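Local coordinates for Poly(A) RNA polymerase protein 2 (Saccharomyces cerevisiae, PDB 3NYB) that probably adds adenylate tails to RNAs as the polymerase subunit of the TRAMP RNA surveillance complex, bound to the zinc knuckle protein Air2p, at residues H11-E16 with A306-R311; D19-E24 with S315-V320; Y3-N8 with K26-Y31; L217-F222 with L295-C300. The protein carries 1 engineered substitution. One frame throughout, in Å; residues are numbered along the deposited sequence.

Interaction 1 of 4, residues H11-E16 with A306-R311; sequences HSKQKE and ATFKDR
Arg311 starts with CG anti to its carbonyl carbon (chi1 -47°) and kinks at chi3 (90°), which carries the guanidinium back to the carbonyls of Ser12 and Gln14 in the type I beta turn His11-Gln14; Lys13, bent at chi2 and chi4, folds over toward Phe308. The turn lies just before helix 17-31, whose N-cap position is Glu16, and it docks on the short, weakly bonded helix 308-311. Arg311 NH2 gives a weak hydrogen bond of 3.4 Å to Gln14 O, which lies near the guanidinium plane at its edge. Ser12 O sits over one face of the same group, where the angle is poor for a hydrogen bond; any attraction there is probably electrostatic. Nearer the backbone, Ser12 CB packs on Arg311 CB at 3.6 Å, while Ser12 OG bonds to Asp10 OD1 and takes a weak bond from Lys13 NZ. The Arg311 side chain, buried, also touches Ile17, whereas Lys13 and Phe308 lie at the exposed side. There the aliphatic lysine chain runs obliquely to the ring, with Lys13 CD 3.5 Å from Phe308 CD2 and Lys13 CA at the ring edge, 3.9 Å from Phe308 CE2.

Interaction 2 of 4, residues D19-E24 with S315-V320; sequences DWLTFE and SILGNV
Leu21 and Ile316 bring the backbones nearest, their CA atoms 6.4 Å apart, where 19-24, on helix 17-31, meets a stretch whose residues 316-320 have helical backbone angles but lack the regular bonds. Glu24, with CG anti to the backbone N and an extended chain, delivers its buried carboxylate to the start of that stretch. Glu24 OE1 takes two amides: Ile316 N at 2.8 Å by the syn lone pair, and Leu317 N at 3.1 Å, nearly straight (168°) but from 40° above the carboxylate plane. Glu24 OE2 receives Ser315 OG at 2.5 Å and also Trp5 NE1, so four donors fix the group and would probably stabilise its charge. Ser315 OG in turn accepts from Gly318 N at 2.9 Å, an ST motif. Beside this polar centre Ile316 divides its branches: CD1 lies over the Trp20 face, 3.5 Å above the plane and off-centre, while CG2 meets Leu21 CD1 at 3.4 Å. Leu317 runs past Glu24 in the opposite direction. The contact wedges 315-320 between helix 17-31 and helix 282-304: Ile316 also packs on Leu303, and Val320 on Leu295 and Leu296, all three on helix 282-304.

Interaction 3 of 4, residues Y3-N8 with K26-Y31; sequences YPWILN and KDFVAY
Trp5 and Phe28 form the dense half of this contact, a T-shaped stack in which the Phe28 edge points at the Trp5 face. The six-membered ring of Trp5 and the Phe28 ring have centroids 5.1 Å apart and planes at 86°. Phe28 CB adds a CH-pi contact, 4.1 Å from the centroid of the Trp5 five-membered ring and almost on its normal. Trp5 reaches segment 26-31 because its CG lies between the backbone N and the carbonyl carbon (chi1 61°), turning the indole inward from the 3-10 segment 4-6. Tyr3 CB covers part of the opposite indole face. The outer side is the more exposed one, though no less close. Tyr31 brings its CB to 3.7 Å from Trp5 CB and presents a ring face to Trp5 N, while Pro4 crosses its phenol end at about a right angle, with CG 3.6 Å from Tyr31 CZ. No hydrogen bond joins the two segments; Asp27 contributes CB at the indole edge, and its carboxylate bonds to His11. The N-terminal segment thus passes across the later part of helix 17-31, whose Phe28 also packs on Ile166 and Gln169 of helix 160-173, while Trp5 reaches Ile321 near the C-terminus.

Interaction 4 of 4, residues L217-F222 with L295-C300; sequences LLIEFF and LLTNRC
Leu296 sends its CD1 methyl into the notch made by Leu218, Ile219 and Phe222, the point on which this helix pair converges. The segments 217-222 and 295-300 run more nearly antiparallel than parallel, their directions 135° apart and their axes 10.4 Å apart at closest approach. Against Leu296, the side chains of Leu218 and Phe222 stand at about a right angle, whereas Ile219 slides past it in the opposite direction. Leu218 CD1 meets Leu296 CD1 at 3.4 Å. The Phe222 ring offers its edge, with CD2 3.7 Å from the same methyl, and Ile219 CG1 closes the notch 3.9 Å from Leu296 CD1. Ile219 then spreads its two branches along the partner helix: CG2 faces Thr297 CG2 at 3.9 Å, and CD1 reaches Cys300 SG at 4.3 Å. Thr297 can show a methyl here because its OG1 lies between the backbone N and the carbonyl carbon (chi1 65°), bonded to Phe293 O in its own helix. Trp25 of the neighbouring Air2p chain packs on Ile219, Thr297 and Cys300 together, so the helix pair forms part of the partner's docking surface; the nearby Glu220 makes a salt bridge to Arg26 of Air2p. Between the helices themselves no hydrogen bond forms: this buried contact depends on hydrophobic fit among methyls, one ring edge and a sulfur.

How the interactions relate
Interactions 2 and 4 are buried, while interactions 1 and 3 are partly open to solvent. Helix 17-31 serves both 2 and 3, and the loop before it serves 1 and 3, so residues 3-31 fold on themselves in interaction 3 and meet the C-terminal part of the chain in 1 and 2. Side-chain bonds tie 3 to both 1 and 2, and Arg299, on the helix of interaction 4, probably bonds the Ser315 carbonyl of interaction 2. Chemistry varies with place: a buried carboxylate holding backbone amides in 2, purely apolar helix packing in 4, aromatic stacking in 3, and weak arginine-carbonyl contacts at the periphery in 1.

Interaction 1 of 4, residues H11-E16 with A306-R311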
# COMPACT_ATOMS: atom_id res chain seq x y z
N HIS A 11 3.64 11.85 -21.93
CA HIS A 11 2.61 11.09 -22.63
C HIS A 11 1.37 11.92 -22.90
O HIS A 11 0.26 11.38 -22.93
CB HIS A 11 2.19 9.88 -21.80
CG HIS A 11 3.34 9.11 -21.23
ND1 HIS A 11 4.17 8.32 -22.00
CD2 HIS A 11 3.79 9.01 -19.96
CE1 HIS A 11 5.08 7.77 -21.23
NE2 HIS A 11 4.87 8.16 -19.98
N SER A 12 1.55 13.22 -23.08
CA SER A 12 0.43 14.14 -23.16
C SER A 12 -0.41 13.88 -24.40
O SER A 12 -1.58 14.24 -24.44
CB SER A 12 0.89 15.61 -23.12
OG SER A 12 1.73 15.92 -24.21
N LYS A 13 0.19 13.23 -25.40
CA LYS A 13 -0.50 12.99 -26.67
C LYS A 13 -1.32 11.69 -26.69
O LYS A 13 -1.86 11.31 -27.72
CB LYS A 13 0.50 13.00 -27.84
CG LYS A 13 1.30 14.28 -27.99
CD LYS A 13 0.46 15.44 -28.52
CE LYS A 13 1.28 16.72 -28.64
NZ LYS A 13 1.66 17.33 -27.32
N GLN A 14 -1.41 11.03 -25.54
CA GLN A 14 -2.09 9.74 -25.45
C GLN A 14 -3.60 9.92 -25.61
O GLN A 14 -4.17 10.87 -25.08
CB GLN A 14 -1.77 9.09 -24.11
CG GLN A 14 -1.83 7.58 -24.13
CD GLN A 14 -0.62 6.97 -24.79
OE1 GLN A 14 -0.66 5.83 -25.25
NE2 GLN A 14 0.47 7.73 -24.84
N LYS A 15 -4.23 8.99 -26.32
CA LYS A 15 -5.67 9.07 -26.59
C LYS A 15 -6.48 8.75 -25.34
O LYS A 15 -7.41 9.47 -24.99
CB LYS A 15 -6.05 8.10 -27.71
CG LYS A 15 -5.18 8.22 -28.95
CD LYS A 15 -5.57 7.18 -30.00
CE LYS A 15 -4.62 7.21 -31.19
NZ LYS A 15 -4.93 6.12 -32.16
N GLU A 16 -6.12 7.65 -24.68
CA GLU A 16 -6.78 7.27 -23.44
C GLU A 16 -6.01 7.82 -22.25
O GLU A 16 -4.84 7.49 -22.03
CB GLU A 16 -6.90 5.74 -23.34
CG GLU A 16 -7.88 5.12 -24.33
CD GLU A 16 -9.33 5.41 -24.00
OE1 GLU A 16 -9.58 6.37 -23.24
OE2 GLU A 16 -10.22 4.69 -24.50
N ALA A 306 -8.81 19.36 -22.59
CA ALA A 306 -7.92 20.49 -22.80
C ALA A 306 -7.16 20.33 -24.10
O ALA A 306 -7.06 19.23 -24.64
CB ALA A 306 -6.96 20.63 -21.63
N THR A 307 -6.63 21.44 -24.60
CA THR A 307 -5.82 21.43 -25.81
C THR A 307 -4.55 20.62 -25.56
O THR A 307 -3.96 20.70 -24.49
CB THR A 307 -5.40 22.85 -26.20
OG1 THR A 307 -6.57 23.66 -26.38
CG2 THR A 307 -4.58 22.84 -27.49
N PHE A 308 -4.14 19.85 -26.56
CA PHE A 308 -2.90 19.08 -26.46
C PHE A 308 -1.74 19.96 -26.03
O PHE A 308 -0.80 19.50 -25.38
CB PHE A 308 -2.59 18.37 -27.78
CG PHE A 308 -3.45 17.15 -28.02
CD1 PHE A 308 -4.73 17.28 -28.53
CD2 PHE A 308 -2.96 15.88 -27.74
CE1 PHE A 308 -5.51 16.16 -28.76
CE2 PHE A 308 -3.74 14.76 -27.97
CZ PHE A 308 -5.02 14.90 -28.47
N LYS A 309 -1.81 21.24 -26.38
CA LYS A 309 -0.79 22.21 -25.99
C LYS A 309 -0.78 22.45 -24.47
O LYS A 309 0.26 22.76 -23.90
CB LYS A 309 -0.99 23.55 -26.71
CG LYS A 309 -0.45 23.58 -28.14
CD LYS A 309 -0.50 24.99 -28.70
CE LYS A 309 0.26 25.10 -30.02
NZ LYS A 309 1.72 24.88 -29.85
N ASP A 310 -1.94 22.30 -23.84
CA ASP A 310 -2.05 22.51 -22.40
C ASP A 310 -1.68 21.24 -21.64
O ASP A 310 -1.51 21.27 -20.42
CB ASP A 310 -3.47 22.92 -22.03
CG ASP A 310 -3.83 24.30 -22.53
OD1 ASP A 310 -3.31 25.29 -21.98
OD2 ASP A 310 -4.64 24.40 -23.48
N ARG A 311 -1.59 20.14 -22.36
CA ARG A 311 -1.27 18.86 -21.74
C ARG A 311 0.24 18.65 -21.69
O ARG A 311 0.76 18.03 -20.76
CB ARG A 311 -1.94 17.72 -22.52
CG ARG A 311 -3.39 17.96 -22.85
CD ARG A 311 -3.87 16.96 -23.87
NE ARG A 311 -4.43 15.76 -23.25
CZ ARG A 311 -4.65 14.62 -23.89
NH1 ARG A 311 -4.34 14.50 -25.17
NH2 ARG A 311 -5.16 13.59 -23.25

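Interaction 2 of 4, residues D19-E24 with S315-V320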
# COMPACT_ATOMS: atom_id res chain seq x y z
N ASP A 19 -4.23 5.62 -19.94
CA ASP A 19 -2.97 5.05 -20.41
C ASP A 19 -1.82 5.98 -20.04
O ASP A 19 -0.82 5.55 -19.49
CB ASP A 19 -3.00 4.84 -21.92
CG ASP A 19 -3.99 3.76 -22.34
OD1 ASP A 19 -4.77 3.29 -21.47
OD2 ASP A 19 -3.97 3.38 -23.53
N TRP A 20 -1.97 7.25 -20.40
CA TRP A 20 -1.27 8.36 -19.77
C TRP A 20 -0.93 7.93 -18.35
O TRP A 20 0.24 7.82 -17.96
CB TRP A 20 -2.24 9.54 -19.69
CG TRP A 20 -1.70 10.94 -19.83
CD1 TRP A 20 -2.28 11.99 -20.51
CD2 TRP A 20 -0.51 11.48 -19.23
NE1 TRP A 20 -1.52 13.12 -20.39
CE2 TRP A 20 -0.44 12.84 -19.63
CE3 TRP A 20 0.49 10.94 -18.44
CZ2 TRP A 20 0.62 13.66 -19.23
CZ3 TRP A 20 1.54 11.77 -18.05
CH2 TRP A 20 1.60 13.10 -18.45
N LEU A 21 -1.97 7.68 -17.56
CA LEU A 21 -1.78 7.38 -16.14
C LEU A 21 -0.92 6.13 -15.91
O LEU A 21 0.03 6.16 -15.14
CB LEU A 21 -3.13 7.22 -15.44
CG LEU A 21 -2.95 7.06 -13.92
CD1 LEU A 21 -2.16 8.22 -13.37
CD2 LEU A 21 -4.29 6.95 -13.23
N THR A 22 -1.29 5.04 -16.57
CA THR A 22 -0.57 3.80 -16.46
C THR A 22 0.93 4.00 -16.72
O THR A 22 1.77 3.55 -15.94
CB THR A 22 -1.14 2.79 -17.45
OG1 THR A 22 -2.42 2.36 -16.98
CG2 THR A 22 -0.21 1.58 -17.59
N PHE A 23 1.25 4.69 -17.80
CA PHE A 23 2.62 4.99 -18.15
C PHE A 23 3.33 5.85 -17.10
O PHE A 23 4.51 5.64 -16.81
CB PHE A 23 2.69 5.68 -19.52
CG PHE A 23 2.21 4.83 -20.65
CD1 PHE A 23 2.30 3.45 -20.58
CD2 PHE A 23 1.68 5.41 -21.79
CE1 PHE A 23 1.86 2.65 -21.63
CE2 PHE A 23 1.25 4.62 -22.85
CZ PHE A 23 1.33 3.24 -22.76
N GLU A 24 2.61 6.82 -16.54
CA GLU A 24 3.22 7.67 -15.52
C GLU A 24 3.49 6.88 -14.25
O GLU A 24 4.49 7.10 -13.58
CB GLU A 24 2.39 8.92 -15.21
CG GLU A 24 3.23 9.98 -14.51
CD GLU A 24 2.43 11.14 -13.94
OE1 GLU A 24 1.25 11.31 -14.31
OE2 GLU A 24 3.01 11.88 -13.12
N SER A 315 1.42 16.33 -15.46
CA SER A 315 1.51 15.16 -14.61
C SER A 315 0.18 14.89 -13.94
O SER A 315 -0.39 15.77 -13.30
CB SER A 315 2.57 15.36 -13.54
OG SER A 315 2.52 14.30 -12.62
N ILE A 316 -0.29 13.65 -14.08
CA ILE A 316 -1.54 13.23 -13.44
C ILE A 316 -1.29 12.92 -11.97
O ILE A 316 -2.00 13.45 -11.10
CB ILE A 316 -2.12 11.98 -14.11
CG1 ILE A 316 -2.54 12.26 -15.55
CG2 ILE A 316 -3.30 11.47 -13.33
CD1 ILE A 316 -2.94 11.01 -16.30
N LEU A 317 -0.30 12.07 -11.71
CA LEU A 317 0.06 11.65 -10.35
C LEU A 317 0.56 12.81 -9.49
O LEU A 317 0.28 12.87 -8.30
CB LEU A 317 1.13 10.57 -10.37
CG LEU A 317 0.83 9.17 -10.88
CD1 LEU A 317 2.12 8.35 -10.93
CD2 LEU A 317 -0.18 8.52 -9.98
N GLY A 318 1.29 13.73 -10.11
CA GLY A 318 2.07 14.73 -9.40
C GLY A 318 1.45 15.36 -8.16
O GLY A 318 2.10 15.48 -7.13
N ASN A 319 0.19 15.79 -8.27
CA ASN A 319 -0.46 16.46 -7.15
C ASN A 319 -1.15 15.50 -6.18
O ASN A 319 -1.50 15.88 -5.06
CB ASN A 319 -1.42 17.54 -7.66
CG ASN A 319 -1.85 18.50 -6.55
OD1 ASN A 319 -2.40 18.08 -5.53
ND2 ASN A 319 -1.61 19.79 -6.74
N VAL A 320 -1.35 14.25 -6.59
CA VAL A 320 -2.02 13.30 -5.68
C VAL A 320 -1.04 12.75 -4.65
O VAL A 320 -1.24 12.87 -3.43
CB VAL A 320 -2.77 12.17 -6.44
CG1 VAL A 320 -3.50 11.24 -5.47
CG2 VAL A 320 -3.80 12.75 -7.41

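Interaction 3 of 4, residues Y3-N8 with K26-Y31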
# COMPACT_ATOMS: atom_id res chain seq x y z
N TYR A 3 8.26 17.29 -10.78
CA TYR A 3 7.86 15.91 -11.02
C TYR A 3 8.91 15.25 -11.88
O TYR A 3 8.65 14.91 -13.03
CB TYR A 3 6.52 15.88 -11.72
CG TYR A 3 5.49 16.75 -11.05
CD1 TYR A 3 4.77 17.70 -11.76
CD2 TYR A 3 5.26 16.63 -9.68
CE1 TYR A 3 3.83 18.50 -11.14
CE2 TYR A 3 4.32 17.43 -9.05
CZ TYR A 3 3.61 18.36 -9.78
OH TYR A 3 2.68 19.16 -9.17
N PRO A 4 10.11 15.05 -11.31
CA PRO A 4 11.30 14.63 -12.05
C PRO A 4 11.02 13.41 -12.92
O PRO A 4 11.58 13.31 -14.01
CB PRO A 4 12.28 14.26 -10.92
CG PRO A 4 11.40 14.08 -9.68
CD PRO A 4 10.37 15.13 -9.87
N TRP A 5 10.16 12.50 -12.46
CA TRP A 5 9.92 11.26 -13.21
C TRP A 5 9.24 11.48 -14.56
O TRP A 5 9.11 10.55 -15.36
CB TRP A 5 9.13 10.26 -12.38
CG TRP A 5 7.79 10.77 -11.97
CD1 TRP A 5 6.61 10.61 -12.65
CD2 TRP A 5 7.47 11.50 -10.78
NE1 TRP A 5 5.59 11.22 -11.96
CE2 TRP A 5 6.09 11.77 -10.82
CE3 TRP A 5 8.23 11.97 -9.71
CZ2 TRP A 5 5.46 12.48 -9.81
CZ3 TRP A 5 7.59 12.68 -8.71
CH2 TRP A 5 6.22 12.93 -8.76
N ILE A 6 8.80 12.71 -14.79
CA ILE A 6 8.15 13.09 -16.04
C ILE A 6 9.16 13.42 -17.12
O ILE A 6 8.89 13.24 -18.31
CB ILE A 6 7.21 14.30 -15.81
CG1 ILE A 6 5.76 13.83 -15.75
CG2 ILE A 6 7.33 15.32 -16.91
CD1 ILE A 6 5.44 13.09 -14.49
N LEU A 7 10.33 13.91 -16.71
CA LEU A 7 11.33 14.41 -17.66
C LEU A 7 11.69 13.37 -18.72
O LEU A 7 12.09 12.26 -18.39
CB LEU A 7 12.59 14.85 -16.90
CG LEU A 7 13.42 15.99 -17.49
CD1 LEU A 7 12.52 17.06 -18.09
CD2 LEU A 7 14.34 16.60 -16.43
N ASN A 8 11.52 13.74 -19.99
CA ASN A 8 11.78 12.85 -21.13
C ASN A 8 10.79 11.69 -21.22
O ASN A 8 11.04 10.69 -21.89
CB ASN A 8 13.23 12.32 -21.12
CG ASN A 8 14.26 13.42 -20.92
OD1 ASN A 8 14.26 14.43 -21.63
ND2 ASN A 8 15.15 13.23 -19.95
N LYS A 26 4.39 3.71 -14.08
CA LYS A 26 5.63 3.01 -14.39
C LYS A 26 6.85 3.93 -14.36
O LYS A 26 7.96 3.51 -14.04
CB LYS A 26 5.54 2.33 -15.75
CG LYS A 26 4.70 1.06 -15.78
CD LYS A 26 4.72 0.43 -17.16
CE LYS A 26 3.35 -0.18 -17.53
NZ LYS A 26 3.29 -1.66 -17.41
N ASP A 27 6.65 5.19 -14.72
CA ASP A 27 7.77 6.13 -14.73
C ASP A 27 8.23 6.43 -13.31
O ASP A 27 9.42 6.33 -12.99
CB ASP A 27 7.40 7.40 -15.47
CG ASP A 27 7.22 7.16 -16.96
OD1 ASP A 27 7.75 6.13 -17.45
OD2 ASP A 27 6.56 7.99 -17.63
N PHE A 28 7.26 6.77 -12.47
CA PHE A 28 7.49 7.00 -11.05
C PHE A 28 8.17 5.81 -10.38
O PHE A 28 9.20 5.97 -9.73
CB PHE A 28 6.17 7.31 -10.33
CG PHE A 28 6.33 7.50 -8.85
CD1 PHE A 28 6.77 8.71 -8.33
CD2 PHE A 28 6.06 6.47 -7.97
CE1 PHE A 28 6.92 8.88 -6.97
CE2 PHE A 28 6.21 6.64 -6.61
CZ PHE A 28 6.64 7.84 -6.11
N VAL A 29 7.58 4.63 -10.53
CA VAL A 29 8.11 3.41 -9.94
C VAL A 29 9.56 3.16 -10.36
O VAL A 29 10.37 2.74 -9.55
CB VAL A 29 7.26 2.17 -10.30
CG1 VAL A 29 7.92 0.88 -9.78
CG2 VAL A 29 5.87 2.31 -9.75
N ALA A 30 9.87 3.41 -11.62
CA ALA A 30 11.24 3.21 -12.07
C ALA A 30 12.14 4.29 -11.48
O ALA A 30 13.28 4.02 -11.09
CB ALA A 30 11.33 3.19 -13.60
N TYR A 31 11.62 5.50 -11.41
CA TYR A 31 12.38 6.60 -10.83
C TYR A 31 12.71 6.36 -9.35
O TYR A 31 13.79 6.74 -8.87
CB TYR A 31 11.63 7.92 -11.03
CG TYR A 31 12.33 9.10 -10.40
CD1 TYR A 31 13.35 9.76 -11.07
CD2 TYR A 31 11.97 9.54 -9.13
CE1 TYR A 31 14.00 10.85 -10.51
CE2 TYR A 31 12.63 10.63 -8.55
CZ TYR A 31 13.63 11.28 -9.25
OH TYR A 31 14.29 12.34 -8.69

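Interaction 4 of 4, residues L217-F222 with L295-C300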
# COMPACT_ATOMS: atom_id res chain seq x y z
N LEU A 217 -6.99 0.67 -12.36
CA LEU A 217 -6.97 -0.07 -11.11
C LEU A 217 -6.58 0.83 -9.94
O LEU A 217 -7.09 0.68 -8.83
CB LEU A 217 -6.04 -1.27 -11.23
CG LEU A 217 -6.41 -2.14 -12.43
CD1 LEU A 217 -5.31 -3.15 -12.74
CD2 LEU A 217 -7.76 -2.84 -12.21
N LEU A 218 -5.67 1.77 -10.19
CA LEU A 218 -5.27 2.73 -9.17
C LEU A 218 -6.48 3.53 -8.74
O LEU A 218 -6.82 3.59 -7.56
CB LEU A 218 -4.18 3.66 -9.70
CG LEU A 218 -3.28 4.41 -8.70
CD1 LEU A 218 -3.40 5.90 -8.85
CD2 LEU A 218 -3.50 3.98 -7.26
N ILE A 219 -7.14 4.14 -9.71
CA ILE A 219 -8.35 4.88 -9.41
C ILE A 219 -9.37 3.99 -8.69
O ILE A 219 -9.83 4.34 -7.62
CB ILE A 219 -8.96 5.47 -10.68
CG1 ILE A 219 -8.10 6.62 -11.17
CG2 ILE A 219 -10.37 5.94 -10.41
CD1 ILE A 219 -8.62 7.28 -12.41
N GLU A 220 -9.67 2.84 -9.27
CA GLU A 220 -10.66 1.94 -8.69
C GLU A 220 -10.26 1.43 -7.30
O GLU A 220 -11.12 1.11 -6.48
CB GLU A 220 -10.95 0.78 -9.64
CG GLU A 220 -11.51 1.22 -10.98
CD GLU A 220 -11.61 0.10 -11.99
OE1 GLU A 220 -11.11 -1.01 -11.72
OE2 GLU A 220 -12.19 0.34 -13.07
N PHE A 221 -8.97 1.37 -7.02
CA PHE A 221 -8.54 1.00 -5.68
C PHE A 221 -8.98 2.06 -4.68
O PHE A 221 -9.49 1.74 -3.61
CB PHE A 221 -7.02 0.81 -5.63
CG PHE A 221 -6.47 0.75 -4.22
CD1 PHE A 221 -6.26 -0.46 -3.60
CD2 PHE A 221 -6.15 1.91 -3.53
CE1 PHE A 221 -5.75 -0.53 -2.31
CE2 PHE A 221 -5.64 1.85 -2.25
CZ PHE A 221 -5.44 0.63 -1.64
N PHE A 222 -8.78 3.33 -5.01
CA PHE A 222 -9.18 4.41 -4.12
C PHE A 222 -10.69 4.52 -4.04
O PHE A 222 -11.24 5.00 -3.05
CB PHE A 222 -8.58 5.74 -4.57
CG PHE A 222 -7.10 5.83 -4.38
CD1 PHE A 222 -6.53 5.57 -3.15
CD2 PHE A 222 -6.27 6.18 -5.44
CE1 PHE A 222 -5.16 5.65 -2.97
CE2 PHE A 222 -4.92 6.26 -5.27
CZ PHE A 222 -4.36 6.00 -4.03
N LEU A 295 -9.24 13.59 -6.70
CA LEU A 295 -8.14 14.28 -7.36
C LEU A 295 -7.78 13.66 -8.70
O LEU A 295 -7.69 14.36 -9.71
CB LEU A 295 -6.91 14.32 -6.45
CG LEU A 295 -6.95 15.27 -5.25
CD1 LEU A 295 -6.07 14.79 -4.11
CD2 LEU A 295 -6.56 16.67 -5.67
N LEU A 296 -7.59 12.34 -8.71
CA LEU A 296 -7.24 11.61 -9.93
C LEU A 296 -8.30 11.73 -11.02
O LEU A 296 -7.99 12.06 -12.17
CB LEU A 296 -7.01 10.13 -9.64
CG LEU A 296 -5.80 9.75 -8.78
CD1 LEU A 296 -5.86 8.26 -8.48
CD2 LEU A 296 -4.50 10.11 -9.45
N THR A 297 -9.55 11.46 -10.66
CA THR A 297 -10.66 11.52 -11.61
C THR A 297 -10.89 12.94 -12.11
O THR A 297 -11.07 13.15 -13.31
CB THR A 297 -11.96 10.97 -11.00
OG1 THR A 297 -12.39 11.82 -9.92
CG2 THR A 297 -11.75 9.56 -10.48
N ASN A 298 -10.87 13.91 -11.21
CA ASN A 298 -11.04 15.31 -11.61
C ASN A 298 -9.97 15.71 -12.60
O ASN A 298 -10.25 16.36 -13.60
CB ASN A 298 -10.98 16.24 -10.40
CG ASN A 298 -12.28 16.27 -9.64
OD1 ASN A 298 -13.33 15.91 -10.17
ND2 ASN A 298 -12.22 16.71 -8.39
N ARG A 299 -8.74 15.32 -12.28
CA ARG A 299 -7.59 15.58 -13.14
C ARG A 299 -7.79 14.98 -14.52
O ARG A 299 -7.57 15.64 -15.54
CB ARG A 299 -6.33 15.02 -12.48
CG ARG A 299 -5.04 15.21 -13.26
CD ARG A 299 -4.78 16.67 -13.56
NE ARG A 299 -3.36 16.92 -13.78
CZ ARG A 299 -2.84 18.14 -13.89
NH1 ARG A 299 -3.63 19.20 -13.80
NH2 ARG A 299 -1.53 18.29 -14.08
N CYS A 300 -8.21 13.72 -14.57
CA CYS A 300 -8.47 13.06 -15.84
C CYS A 300 -9.48 13.84 -16.68
O CYS A 300 -9.27 14.04 -17.88
CB CYS A 300 -8.93 11.63 -15.61
SG CYS A 300 -7.60 10.51 -15.10